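Local atomic coordinates of ribulose-bisphosphate carboxylase (Alicyclobacillus acidocaldarius subsp. acidocaldarius, PDB entry 4NAS), a protein that belongs to the family of ribulose-bisphosphate carboxylase large chains, with an N-terminal domain followed by a TIM-barrel domain, and binds calcium in this model. Residues Ala200-Ile203 and Ala204-Gly208; Pro189-Arg192 and Val193-Tyr196. All coordinates share one frame; numbering follows the deposited sequence.

Overall arrangement
Both interactions lie on one outer helix of the TIM-barrel domain, 189-207, which follows the calcium-binding residues Lys176, Asp178 and Glu179 in the chain. From the N terminus, interaction 2 (189-196) comes first and forms the opening turns of the helix; interaction 1 (200-208) follows as its closing turns, the two centres being about 17 Å apart. Each joins neighbouring turns without an intervening loop, so they run in series and neither nest nor cross. Helix 157-168 flanks both, touched by Arg192, Ala195 and Tyr196 near the start and by Ala200 and Ile203 near the end. Interaction 2 also reaches helix 221-233 and strand 214-216.

Interaction 1 (Ala200-Ile203 and Ala204-Gly208); sequences ADEI and AQRTG
Ala200 O accepts Ala204 N at 3.0 Å, an i to i+4 bond in the C-terminal turns of helix 189-207 of the TIM-barrel domain. The small methyl of Ala200 suits its buried place against Phe164 of helix 157-168. Asp201, an acid on the exposed side, forms a long, weak ion pair with Arg210. Glu202 O bonds Gln205 N, an i to i+3 pair, the amide lying above the carbonyl plane. The side chain of Glu202 runs alongside that of Arg206, with OE2 in a salt bridge to NH2 at 3.5 Å; carboxylate and guanidinium planes differ by just 14°. The stronger partner of Arg206 is Glu169, in the loop after helix 157-168, which bridges to NH1.

Ile203, a branched apolar residue suited to the buried side, rests on Ala168 of helix 157-168. Its carbonyl O is gripped by both an i+4 and an i+3 amide: Thr207 N comes in the carbonyl plane and almost straight (174°), while Arg206 N approaches at 2.9 Å from above that plane. Thr207 OG1 sits between its backbone N and carbonyl carbon (chi1 67°) and pairs with Arg209 N, just past the helix. Gly208 ends the helix with a positive phi, where a side chain would press on the preceding carbonyl. One turn apart, Thr207 CG2 meets Ile203 CG2 at 3.6 Å.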
loop_
_atom_site.group_PDB
_atom_site.type_symbol
_atom_site.label_atom_id
_atom_site.label_comp_id
_atom_site.label_asym_id
_atom_site.label_seq_id
_atom_site.Cartn_x
_atom_site.Cartn_y
_atom_site.Cartn_z
ATOM N N ALA B 200 16.627 27.823 15.509
ATOM C CA ALA B 200 17.180 26.852 16.448
ATOM C C ALA B 200 18.516 27.317 17.032
ATOM O O ALA B 200 18.778 27.133 18.218
ATOM C CB ALA B 200 17.335 25.465 15.790
ATOM N N ASP B 201 19.348 27.920 16.190
ATOM C CA ASP B 201 20.658 28.402 16.608
ATOM C C ASP B 201 20.536 29.521 17.635
ATOM O O ASP B 201 21.235 29.533 18.649
ATOM C CB ASP B 201 21.457 28.877 15.395
ATOM C CG ASP B 201 22.069 27.731 14.618
ATOM O OD1 ASP B 201 22.308 26.668 15.224
ATOM O OD2 ASP B 201 22.320 27.891 13.405
ATOM N N GLU B 202 19.647 30.465 17.355
ATOM C CA GLU B 202 19.343 31.535 18.283
ATOM C C GLU B 202 18.894 30.965 19.625
ATOM O O GLU B 202 19.425 31.329 20.671
ATOM C CB GLU B 202 18.256 32.432 17.687
ATOM C CG GLU B 202 17.713 33.499 18.621
ATOM C CD GLU B 202 16.494 34.198 18.038
ATOM O OE1 GLU B 202 16.541 34.592 16.853
ATOM O OE2 GLU B 202 15.482 34.341 18.760
ATOM N N ILE B 203 17.933 30.045 19.588
ATOM C CA ILE B 203 17.326 29.531 20.813
ATOM C C ILE B 203 18.286 28.690 21.682
ATOM O O ILE B 203 18.214 28.717 22.921
ATOM C CB ILE B 203 16.018 28.779 20.488
ATOM C CG1 ILE B 203 14.941 29.787 20.092
ATOM C CG2 ILE B 203 15.527 27.969 21.670
ATOM C CD1 ILE B 203 13.698 29.131 19.546
ATOM N N ALA B 204 19.213 27.987 21.039
ATOM C CA ALA B 204 20.177 27.153 21.756
ATOM C C ALA B 204 21.017 27.954 22.750
ATOM O O ALA B 204 21.553 27.396 23.709
ATOM C CB ALA B 204 21.085 26.426 20.775
ATOM N N GLN B 205 21.125 29.259 22.518
ATOM C CA GLN B 205 21.897 30.126 23.400
ATOM C C GLN B 205 21.263 30.293 24.783
ATOM O O GLN B 205 21.939 30.663 25.736
ATOM C CB GLN B 205 22.153 31.476 22.730
ATOM C CG GLN B 205 23.170 31.385 21.604
ATOM C CD GLN B 205 23.717 32.735 21.191
ATOM O OE1 GLN B 205 24.933 32.952 21.182
ATOM N NE2 GLN B 205 22.821 33.654 20.842
ATOM N N ARG B 206 19.966 30.011 24.886
ATOM C CA ARG B 206 19.272 30.037 26.170
ATOM C C ARG B 206 19.015 28.613 26.656
ATOM O O ARG B 206 19.161 28.312 27.832
ATOM C CB ARG B 206 17.935 30.768 26.051
ATOM C CG ARG B 206 17.710 31.476 24.726
ATOM C CD ARG B 206 16.310 32.072 24.664
ATOM N NE ARG B 206 16.135 32.931 23.499
ATOM C CZ ARG B 206 15.066 33.692 23.287
ATOM N NH1 ARG B 206 14.071 33.699 24.165
ATOM N NH2 ARG B 206 14.992 34.451 22.199
ATOM N N THR B 207 18.625 27.736 25.743
ATOM C CA THR B 207 18.321 26.359 26.115
ATOM C C THR B 207 19.547 25.476 26.279
ATOM O O THR B 207 19.559 24.610 27.146
ATOM C CB THR B 207 17.402 25.693 25.094
ATOM O OG1 THR B 207 18.106 25.546 23.854
ATOM C CG2 THR B 207 16.157 26.540 24.894
ATOM N N GLY B 208 20.567 25.687 25.449
ATOM C CA GLY B 208 21.762 24.854 25.480
ATOM C C GLY B 208 21.660 23.674 24.528
ATOM O O GLY B 208 22.524 22.799 24.495
#

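Interaction 2 (Pro189-Arg192 and Val193-Tyr196); sequences PEDR and VRAY
Four successive i to i+4 bonds, from Pro189 O to Val193 N through Arg192 O to Tyr196 N, build the first turns of helix 189-207, an outer helix of the TIM barrel. They are regular, the last of them joining Arg192 O to Tyr196 N at 3.0 Å. Proline suits the first turn, where its missing N-H costs no helical bond, and Thr188 OG1 bonds Asp191 N just behind it.

On the outer side Asp191 OD1 forms a salt bridge with Arg194 NH1 at 3.0 Å, reaching the guanidinium at its edge, near its plane; the carboxylate of Asp191 and the guanidinium of Arg194 are turned 51° against each other. Acids this early in a helix probably also gain from its dipole, and Glu190 meets Arg227 and Arg230 with its carboxylate. Val193 fills the inner side with its branched methyls, touching Val215 and Leu231.

Arg192 and Tyr196 run side by side toward the interior. Arg192 CB lies over the ring face of Tyr196 as a CH-pi contact, 4.3 Å from its centroid. A bend at chi3 (-56°) turns the buried guanidinium of Arg192 to Tyr213 OH and Asp177, which satisfy NE and NH2. Phe164 stacks with the Tyr196 ring. Further out along the pair, Arg192 CD touches Tyr196 OH at 3.6 Å.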
loop_
_atom_site.group_PDB
_atom_site.type_symbol
_atom_site.label_atom_id
_atom_site.label_comp_id
_atom_site.label_asym_id
_atom_site.label_seq_id
_atom_site.Cartn_x
_atom_site.Cartn_y
_atom_site.Cartn_z
ATOM N N PRO B 189 9.592 23.023 1.625
ATOM C CA PRO B 189 10.381 22.230 2.569
ATOM C C PRO B 189 11.840 22.714 2.692
ATOM O O PRO B 189 12.393 22.741 3.802
ATOM C CB PRO B 189 10.290 20.822 1.975
ATOM C CG PRO B 189 8.872 20.788 1.447
ATOM C CD PRO B 189 8.688 22.177 0.818
ATOM N N GLU B 190 12.454 23.103 1.581
ATOM C CA GLU B 190 13.843 23.537 1.643
ATOM C C GLU B 190 13.969 24.870 2.392
ATOM O O GLU B 190 14.922 25.073 3.150
ATOM C CB GLU B 190 14.521 23.577 0.260
ATOM C CG GLU B 190 13.626 23.561 -0.965
ATOM C CD GLU B 190 12.932 22.207 -1.234
ATOM O OE1 GLU B 190 13.595 21.180 -1.508
ATOM O OE2 GLU B 190 11.699 22.196 -1.189
ATOM N N ASP B 191 12.996 25.762 2.204
ATOM C CA ASP B 191 13.001 27.043 2.914
ATOM C C ASP B 191 12.718 26.865 4.411
ATOM O O ASP B 191 13.230 27.624 5.248
ATOM C CB ASP B 191 11.997 28.024 2.300
ATOM C CG ASP B 191 12.487 28.623 0.985
ATOM O OD1 ASP B 191 13.696 28.503 0.674
ATOM O OD2 ASP B 191 11.658 29.223 0.268
ATOM N N ARG B 192 11.894 25.874 4.749
ATOM C CA ARG B 192 11.632 25.551 6.150
ATOM C C ARG B 192 12.871 25.012 6.839
ATOM O O ARG B 192 13.171 25.393 7.972
ATOM C CB ARG B 192 10.459 24.570 6.301
ATOM C CG ARG B 192 9.166 25.112 5.727
ATOM C CD ARG B 192 7.943 24.406 6.292
ATOM N NE ARG B 192 7.990 22.962 6.094
ATOM C CZ ARG B 192 7.525 22.330 5.018
ATOM N NH1 ARG B 192 7.015 23.022 4.008
ATOM N NH2 ARG B 192 7.583 21.003 4.952
ATOM N N VAL B 193 13.607 24.135 6.166
ATOM C CA VAL B 193 14.802 23.572 6.787
ATOM C C VAL B 193 15.802 24.700 7.084
ATOM O O VAL B 193 16.311 24.807 8.202
ATOM C CB VAL B 193 15.455 22.467 5.921
ATOM C CG1 VAL B 193 16.822 22.083 6.480
ATOM C CG2 VAL B 193 14.525 21.223 5.816
ATOM N N ARG B 194 16.052 25.548 6.090
ATOM C CA ARG B 194 16.992 26.662 6.248
ATOM C C ARG B 194 16.606 27.560 7.412
ATOM O O ARG B 194 17.435 27.884 8.256
ATOM C CB ARG B 194 17.051 27.510 4.982
ATOM C CG ARG B 194 17.796 26.884 3.817
ATOM C CD ARG B 194 18.249 27.956 2.819
ATOM N NE ARG B 194 18.640 27.376 1.537
ATOM C CZ ARG B 194 17.784 27.060 0.567
ATOM N NH1 ARG B 194 16.484 27.273 0.726
ATOM N NH2 ARG B 194 18.225 26.532 -0.566
ATOM N N ALA B 195 15.332 27.946 7.449
ATOM C CA ALA B 195 14.833 28.936 8.399
ATOM C C ALA B 195 14.788 28.426 9.838
ATOM O O ALA B 195 15.194 29.139 10.763
ATOM C CB ALA B 195 13.459 29.431 7.974
ATOM N N TYR B 196 14.286 27.204 10.025
ATOM C CA TYR B 196 14.191 26.627 11.361
ATOM C C TYR B 196 15.587 26.362 11.920
ATOM O O TYR B 196 15.788 26.363 13.131
ATOM C CB TYR B 196 13.366 25.323 11.374
ATOM C CG TYR B 196 11.918 25.436 10.908
ATOM C CD1 TYR B 196 11.391 26.637 10.422
ATOM C CD2 TYR B 196 11.078 24.331 10.962
ATOM C CE1 TYR B 196 10.081 26.716 9.995
ATOM C CE2 TYR B 196 9.776 24.403 10.539
ATOM C CZ TYR B 196 9.280 25.586 10.057
ATOM O OH TYR B 196 7.975 25.618 9.645
#